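PDB 7ML9: insecticidal protein from Brevibacillus laterosporus, which is active against the western corn rootworm, probably by forming beta-barrel pores in membranes, as a member of the ETX_MTX2 toxin family. Local coordinates for residues Val28-Arg31 and Leu32-Leu35; Asn172-Asn175 and Ser176-Asp179; Arg229-Pro232 and Gly233-Asn236. One frame throughout, in Å; residues are numbered along the deposited sequence.

Contact 1: residues Val28-Arg31 and Leu32-Leu35; sequences VQER and LRDL. With NA (sodium ion), chain F.
E30 and R33 send their side chains across each other at about a right angle, the extended arginine passing the carboxylate with its aliphatic part. OE2 of E30 lies 3.5 Å from CD of R33 and 3.8 Å from NH1 of R33. This is a long salt bridge: the carboxylate and guanidinium planes stand 73° apart and the oxygen is well out of the arginine's plane, so only charge attracts the two. Direct N-H contact is replaced by a water at the edge of the guanidinium, in its plane, which accepts from NH1 of R33 and donates to OE2 of E30.

E30 sets out with CG opposite the backbone N (chi1 179°) and then bends at chi2, a course that turns OE1 to the sodium ion, 3.0 Å away. OE1 also accepts a hydrogen bond from R37, about two turns on. These pairs ride on the first turns of helix 28-48, where the backbone bonds run regularly from i+4 to i, for instance N of D34 to O of E30 at 2.9 Å.

R31 and D34, the latter modelled in two conformers, point the same way, side by side, their guanidinium and carboxylate planes only 24° apart. In the conformer described, OD2 of D34 sits 3.6 Å from NH1 of R31, off the guanidinium plane, so this salt bridge too is charge alone, while NH2 of R31 bonds the carbonyl of D256. D34 also belongs to the sodium site, but here its carboxylate does not reach the ion. On the buried flank L32 CD1 meets V28 CG1 at 4.2 Å, beside Y86.

Contact 2: residues Asn172-Asn175 and Ser176-Asp179; sequences NFQN and SSTD
A type II beta turn from Q174 to S177, preceded by an Asx turn at N172, carries the chain from strand 165-172 into strand 178-189. S176 occupies the third place of the beta turn with a positive phi of 71°. The carbonyl oxygen of Q174 is gripped twice by one residue: N of S177 closes the turn at 3.1 Å, and OG of S177 donates to the same oxygen at 2.8 Å. Both come from the same face of the carbonyl, the hydroxyl from well above its plane. S177 can do this because its OG is anti to its own carbonyl carbon (chi1 -65°), which swings the hydroxyl back beside the backbone N and within 3.5 Å of CB of Q174.

In the Asx turn, OD1 of N172 takes the N-H of Q174 at 3.0 Å, nearly straight at 173° and in the amide carbonyl plane. At the outer corner, OG of S176 bonds weakly to OD1 of N175, whose main partner is the backbone N of S24.

The turn rests against strand 130-147, where T142 bonds the backbone of S176 and S177 and its hydroxyl reaches the carbonyl of N172, while H323 of strand 303-323, probably from a C-terminal tag, touches N172 and S177.

Contact 3: residues Arg229-Pro232 and Gly233-Asn236; sequences RVSP and GYPN
The side chain of V230 packs against backbone oxygens of the returning chain. Its CB lies 3.8 Å from O of P235 and 4.0 Å from O of Y234. CG1 goes further, to 3.3 Å from O of P235, and packs beside the carbonyl carbon of N236. It arrives there because it is anti to the carbonyl carbon of V230 (chi1 -72°), beside the backbone N. The V230 side chain also touches F44 of helix 28-48, so it is wedged between that helix and the returning chain.

S231 and Y234 close the hairpin that joins strand 201-229 to strand 238-241, with P232 and G233 at its tip in the backbone angles of a type I turn. N of S231 donates to O of Y234 at 3.2 Å, coming from far above the carbonyl plane. The return bond, N of Y234 to O of S231, is weak at 130°, and the same N-H is shared with OG of S231, 3.2 Å away. That hydroxyl sits at the edge of the Y234 ring, in its plane, 3.8 Å from CD1 of Y234. A water bonded to OG of S231 accepts from N of G233 at 2.9 Å and so links the S231 side chain to the tip of the turn.

At the base, NE of R229 forms a salt bridge with D39, and E40 accepts from the backbone N of V230; both acids belong to helix 28-48.

Helix 28-48 is common to contacts 1 and 3: contact 1 forms its first two turns, and the hairpin of contact 3 leans on the later residues A36, D39, E40 and F44. Their centres are 19 Å apart and their nearest atoms about 5 Å, without touching, and the side chain of R229 lies about 14 Å from the sodium ion held in contact 1. Contact 2 lies on the opposite side of contact 1 from contact 3, centres 21 Å and nearest atoms about 8 Å from contact 1, with a common neighbour in L148, touched by V28 and F173. Contacts 2 and 3 are 40 Å apart between centres, and contact 1 lies between them along the elongated molecule.

Contact 1: residues Val28-Arg31 and Leu32-Leu35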
loop_
_atom_site.group_PDB
_atom_site.type_symbol
_atom_site.label_atom_id
_atom_site.label_comp_id
_atom_site.label_asym_id
_atom_site.label_seq_id
_atom_site.Cartn_x
_atom_site.Cartn_y
_atom_site.Cartn_z
ATOM N N VAL A 28 -9.836 1.142 16.722
ATOM C CA VAL A 28 -11.150 1.297 16.116
ATOM C C VAL A 28 -12.261 1.066 17.143
ATOM O O VAL A 28 -13.234 1.829 17.209
ATOM C CB VAL A 28 -11.281 0.362 14.903
ATOM C CG1 VAL A 28 -12.714 0.383 14.369
ATOM C CG2 VAL A 28 -10.266 0.789 13.793
ATOM N N GLN A 29 -12.139 0.016 17.960
ATOM C CA GLN A 29 -13.190 -0.245 18.946
ATOM C C GLN A 29 -13.322 0.899 19.949
ATOM O O GLN A 29 -14.443 1.309 20.287
ATOM C CB GLN A 29 -12.914 -1.557 19.668
ATOM C CG GLN A 29 -13.199 -2.768 18.816
ATOM C CD GLN A 29 -12.757 -4.034 19.500
ATOM O OE1 GLN A 29 -11.616 -4.475 19.353
ATOM N NE2 GLN A 29 -13.655 -4.616 20.277
ATOM N N GLU A 30 -12.195 1.427 20.438
ATOM C CA GLU A 30 -12.264 2.529 21.388
ATOM C C GLU A 30 -12.835 3.786 20.743
ATOM O O GLU A 30 -13.599 4.522 21.385
ATOM C CB GLU A 30 -10.892 2.810 21.997
ATOM C CG GLU A 30 -10.905 3.978 22.988
ATOM C CD GLU A 30 -11.862 3.762 24.182
ATOM O OE1 GLU A 30 -12.323 4.771 24.768
ATOM O OE2 GLU A 30 -12.149 2.593 24.546
ATOM N N ARG A 31 -12.520 4.036 19.465
ATOM C CA ARG A 31 -13.112 5.197 18.801
ATOM C C ARG A 31 -14.615 5.028 18.592
ATOM O O ARG A 31 -15.359 6.020 18.659
ATOM C CB ARG A 31 -12.407 5.479 17.465
ATOM C CG ARG A 31 -10.967 5.964 17.607
ATOM C CD ARG A 31 -10.797 7.186 18.527
ATOM N NE ARG A 31 -11.471 8.379 18.003
ATOM C CZ ARG A 31 -11.873 9.402 18.760
ATOM N NH1 ARG A 31 -11.665 9.385 20.077
ATOM N NH2 ARG A 31 -12.475 10.449 18.203
ATOM N N LEU A 32 -15.086 3.801 18.340
ATOM C CA LEU A 32 -16.531 3.576 18.258
ATOM C C LEU A 32 -17.195 3.767 19.615
ATOM O O LEU A 32 -18.342 4.227 19.689
ATOM C CB LEU A 32 -16.838 2.178 17.713
ATOM C CG LEU A 32 -16.439 1.980 16.234
ATOM C CD1 LEU A 32 -16.695 0.562 15.789
ATOM C CD2 LEU A 32 -17.209 2.950 15.334
ATOM N N ARG A 33 -16.504 3.399 20.695
ATOM C CA ARG A 33 -17.027 3.693 22.028
ATOM C C ARG A 33 -17.104 5.197 22.269
ATOM O O ARG A 33 -18.069 5.687 22.875
ATOM C CB ARG A 33 -16.162 3.035 23.093
ATOM C CG ARG A 33 -16.227 1.498 23.122
ATOM C CD ARG A 33 -15.257 1.010 24.193
ATOM N NE ARG A 33 -15.045 -0.434 24.092
ATOM C CZ ARG A 33 -14.325 -1.143 24.952
ATOM N NH1 ARG A 33 -13.748 -0.548 25.991
ATOM N NH2 ARG A 33 -14.186 -2.452 24.776
ATOM N N ASP A 34 -16.104 5.951 21.804
ATOM C CA ASP A 34 -16.170 7.404 21.938
ATOM C C ASP A 34 -17.272 7.980 21.060
ATOM O O ASP A 34 -17.922 8.959 21.447
ATOM C CB ASP A 34 -14.827 8.051 21.601
ATOM C CG ASP A 34 -14.856 9.569 21.767
ATOM O OD1 ASP A 34 -14.692 10.061 22.907
ATOM O OD2 ASP A 34 -15.063 10.272 20.758
ATOM N N LEU A 35 -17.500 7.383 19.885
ATOM C CA LEU A 35 -18.627 7.794 19.052
ATOM C C LEU A 35 -19.947 7.718 19.828
ATOM O O LEU A 35 -20.779 8.638 19.757
ATOM C CB LEU A 35 -18.691 6.913 17.802
ATOM C CG LEU A 35 -19.798 7.197 16.796
ATOM C CD1 LEU A 35 -19.560 8.574 16.182
ATOM C CD2 LEU A 35 -19.827 6.094 15.705
HETATM NA NA NA F . -11.359 7.490 24.098
HETATM O O HOH W 1 -13.627 2.494 26.837
#

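Contact 2: residues Asn172-Asn175 and Ser176-Asp179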
loop_
_atom_site.group_PDB
_atom_site.type_symbol
_atom_site.label_atom_id
_atom_site.label_comp_id
_atom_site.label_asym_id
_atom_site.label_seq_id
_atom_site.Cartn_x
_atom_site.Cartn_y
_atom_site.Cartn_z
ATOM N N ASN A 172 -0.342 -5.983 6.613
ATOM C CA ASN A 172 -0.930 -6.268 7.913
ATOM C C ASN A 172 -1.324 -4.936 8.540
ATOM O O ASN A 172 -0.490 -4.032 8.657
ATOM C CB ASN A 172 0.042 -7.031 8.814
ATOM C CG ASN A 172 -0.610 -7.509 10.100
ATOM O OD1 ASN A 172 -1.257 -6.733 10.808
ATOM N ND2 ASN A 172 -0.458 -8.797 10.400
ATOM N N PHE A 173 -2.591 -4.827 8.953
ATOM C CA PHE A 173 -3.145 -3.537 9.353
ATOM C C PHE A 173 -2.592 -3.026 10.677
ATOM O O PHE A 173 -2.852 -1.869 11.021
ATOM C CB PHE A 173 -4.674 -3.618 9.421
ATOM C CG PHE A 173 -5.363 -3.539 8.073
ATOM C CD1 PHE A 173 -4.725 -3.938 6.903
ATOM C CD2 PHE A 173 -6.660 -3.065 7.981
ATOM C CE1 PHE A 173 -5.372 -3.865 5.667
ATOM C CE2 PHE A 173 -7.315 -2.984 6.757
ATOM C CZ PHE A 173 -6.668 -3.383 5.591
ATOM N N GLN A 174 -1.836 -3.819 11.430
ATOM C CA GLN A 174 -1.292 -3.298 12.678
ATOM C C GLN A 174 -0.245 -2.227 12.402
ATOM O O GLN A 174 0.594 -2.376 11.503
ATOM C CB GLN A 174 -0.680 -4.415 13.523
ATOM C CG GLN A 174 -0.011 -3.916 14.809
ATOM C CD GLN A 174 0.771 -5.002 15.546
ATOM O OE1 GLN A 174 0.303 -6.136 15.692
ATOM N NE2 GLN A 174 1.963 -4.652 16.021
ATOM N N ASN A 175 -0.300 -1.140 13.180
ATOM C CA ASN A 175 0.673 -0.057 13.060
ATOM C C ASN A 175 2.102 -0.595 13.053
ATOM O O ASN A 175 2.456 -1.471 13.845
ATOM C CB ASN A 175 0.509 0.930 14.217
ATOM C CG ASN A 175 1.449 2.118 14.118
ATOM O OD1 ASN A 175 1.878 2.505 13.027
ATOM N ND2 ASN A 175 1.772 2.709 15.266
ATOM N N SER A 176 2.917 -0.061 12.139
ATOM C CA SER A 176 4.348 -0.330 12.013
ATOM C C SER A 176 4.662 -1.722 11.493
ATOM O O SER A 176 5.830 -2.133 11.526
ATOM C CB SER A 176 5.087 -0.111 13.340
ATOM O OG SER A 176 5.021 1.251 13.711
ATOM N N SER A 177 3.666 -2.458 11.015
ATOM C CA SER A 177 3.929 -3.728 10.352
ATOM C C SER A 177 4.749 -3.489 9.091
ATOM O O SER A 177 4.449 -2.581 8.307
ATOM C CB SER A 177 2.616 -4.424 9.987
ATOM O OG SER A 177 1.886 -4.796 11.150
ATOM N N THR A 178 5.790 -4.299 8.904
ATOM C CA THR A 178 6.606 -4.278 7.696
ATOM C C THR A 178 6.645 -5.672 7.085
ATOM O O THR A 178 6.721 -6.674 7.803
ATOM C CB THR A 178 8.042 -3.809 7.975
ATOM O OG1 THR A 178 8.686 -4.755 8.836
ATOM C CG2 THR A 178 8.063 -2.447 8.638
ATOM N N ASP A 179 6.595 -5.725 5.759
ATOM C CA ASP A 179 6.684 -6.953 4.985
ATOM C C ASP A 179 7.780 -6.770 3.941
ATOM O O ASP A 179 7.927 -5.676 3.387
ATOM C CB ASP A 179 5.338 -7.263 4.293
ATOM C CG ASP A 179 5.043 -8.755 4.192
ATOM O OD1 ASP A 179 5.521 -9.516 5.049
ATOM O OD2 ASP A 179 4.317 -9.171 3.257
HETATM O O HOH W 2 2.151 -4.321 6.491
#

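Contact 3: residues Arg229-Pro232 and Gly233-Asn236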
loop_
_atom_site.group_PDB
_atom_site.type_symbol
_atom_site.label_atom_id
_atom_site.label_comp_id
_atom_site.label_asym_id
_atom_site.label_seq_id
_atom_site.Cartn_x
_atom_site.Cartn_y
_atom_site.Cartn_z
ATOM N N ARG A 229 -26.204 4.290 24.215
ATOM C CA ARG A 229 -26.190 5.599 24.848
ATOM C C ARG A 229 -27.446 5.751 25.702
ATOM O O ARG A 229 -28.510 5.247 25.340
ATOM C CB ARG A 229 -26.206 6.767 23.821
ATOM C CG ARG A 229 -24.965 6.960 22.994
ATOM C CD ARG A 229 -25.013 6.164 21.694
ATOM N NE ARG A 229 -26.088 6.587 20.815
ATOM C CZ ARG A 229 -27.084 5.795 20.447
ATOM N NH1 ARG A 229 -27.131 4.540 20.894
ATOM N NH2 ARG A 229 -28.040 6.255 19.651
ATOM N N VAL A 230 -27.336 6.469 26.809
ATOM C CA VAL A 230 -28.574 6.960 27.407
ATOM C C VAL A 230 -28.967 8.230 26.677
ATOM O O VAL A 230 -28.115 8.987 26.194
ATOM C CB VAL A 230 -28.467 7.190 28.922
ATOM C CG1 VAL A 230 -28.417 5.843 29.641
ATOM C CG2 VAL A 230 -27.282 8.075 29.269
ATOM N N SER A 231 -30.272 8.453 26.591
ATOM C CA SER A 231 -30.858 9.495 25.757
ATOM C C SER A 231 -32.229 9.843 26.327
ATOM O O SER A 231 -32.770 9.088 27.143
ATOM C CB SER A 231 -30.970 9.030 24.301
ATOM O OG SER A 231 -32.053 8.140 24.112
ATOM N N PRO A 232 -32.807 10.983 25.937
ATOM C CA PRO A 232 -34.135 11.328 26.484
ATOM C C PRO A 232 -35.175 10.247 26.250
ATOM O O PRO A 232 -35.933 9.917 27.175
ATOM C CB PRO A 232 -34.475 12.637 25.760
ATOM C CG PRO A 232 -33.130 13.270 25.540
ATOM C CD PRO A 232 -32.217 12.104 25.182
ATOM N N GLY A 233 -35.217 9.660 25.050
ATOM C CA GLY A 233 -36.150 8.580 24.778
ATOM C C GLY A 233 -35.812 7.242 25.423
ATOM O O GLY A 233 -36.710 6.408 25.579
ATOM N N TYR A 234 -34.541 7.005 25.784
ATOM C CA TYR A 234 -34.103 5.745 26.402
ATOM C C TYR A 234 -33.223 6.058 27.602
ATOM O O TYR A 234 -31.991 5.960 27.526
ATOM C CB TYR A 234 -33.358 4.861 25.400
ATOM C CG TYR A 234 -34.190 4.461 24.210
ATOM C CD1 TYR A 234 -34.279 5.283 23.094
ATOM C CD2 TYR A 234 -34.901 3.267 24.204
ATOM C CE1 TYR A 234 -35.053 4.928 22.003
ATOM C CE2 TYR A 234 -35.672 2.900 23.112
ATOM C CZ TYR A 234 -35.744 3.735 22.016
ATOM O OH TYR A 234 -36.512 3.377 20.929
ATOM N N PRO A 235 -33.823 6.442 28.735
ATOM C CA PRO A 235 -33.013 6.860 29.897
ATOM C C PRO A 235 -32.187 5.744 30.521
ATOM O O PRO A 235 -31.237 6.041 31.258
ATOM C CB PRO A 235 -34.063 7.385 30.886
ATOM C CG PRO A 235 -35.340 6.725 30.463
ATOM C CD PRO A 235 -35.270 6.574 28.980
ATOM N N ASN A 236 -32.530 4.482 30.290
ATOM C CA ASN A 236 -31.718 3.364 30.763
ATOM C C ASN A 236 -30.770 2.845 29.688
ATOM O O ASN A 236 -29.996 1.914 29.947
ATOM C CB ASN A 236 -32.621 2.231 31.261
ATOM C CG ASN A 236 -33.732 2.733 32.177
ATOM O OD1 ASN A 236 -33.468 3.267 33.259
ATOM N ND2 ASN A 236 -34.979 2.586 31.734
HETATM O O HOH W 3 -33.699 9.857 22.635
#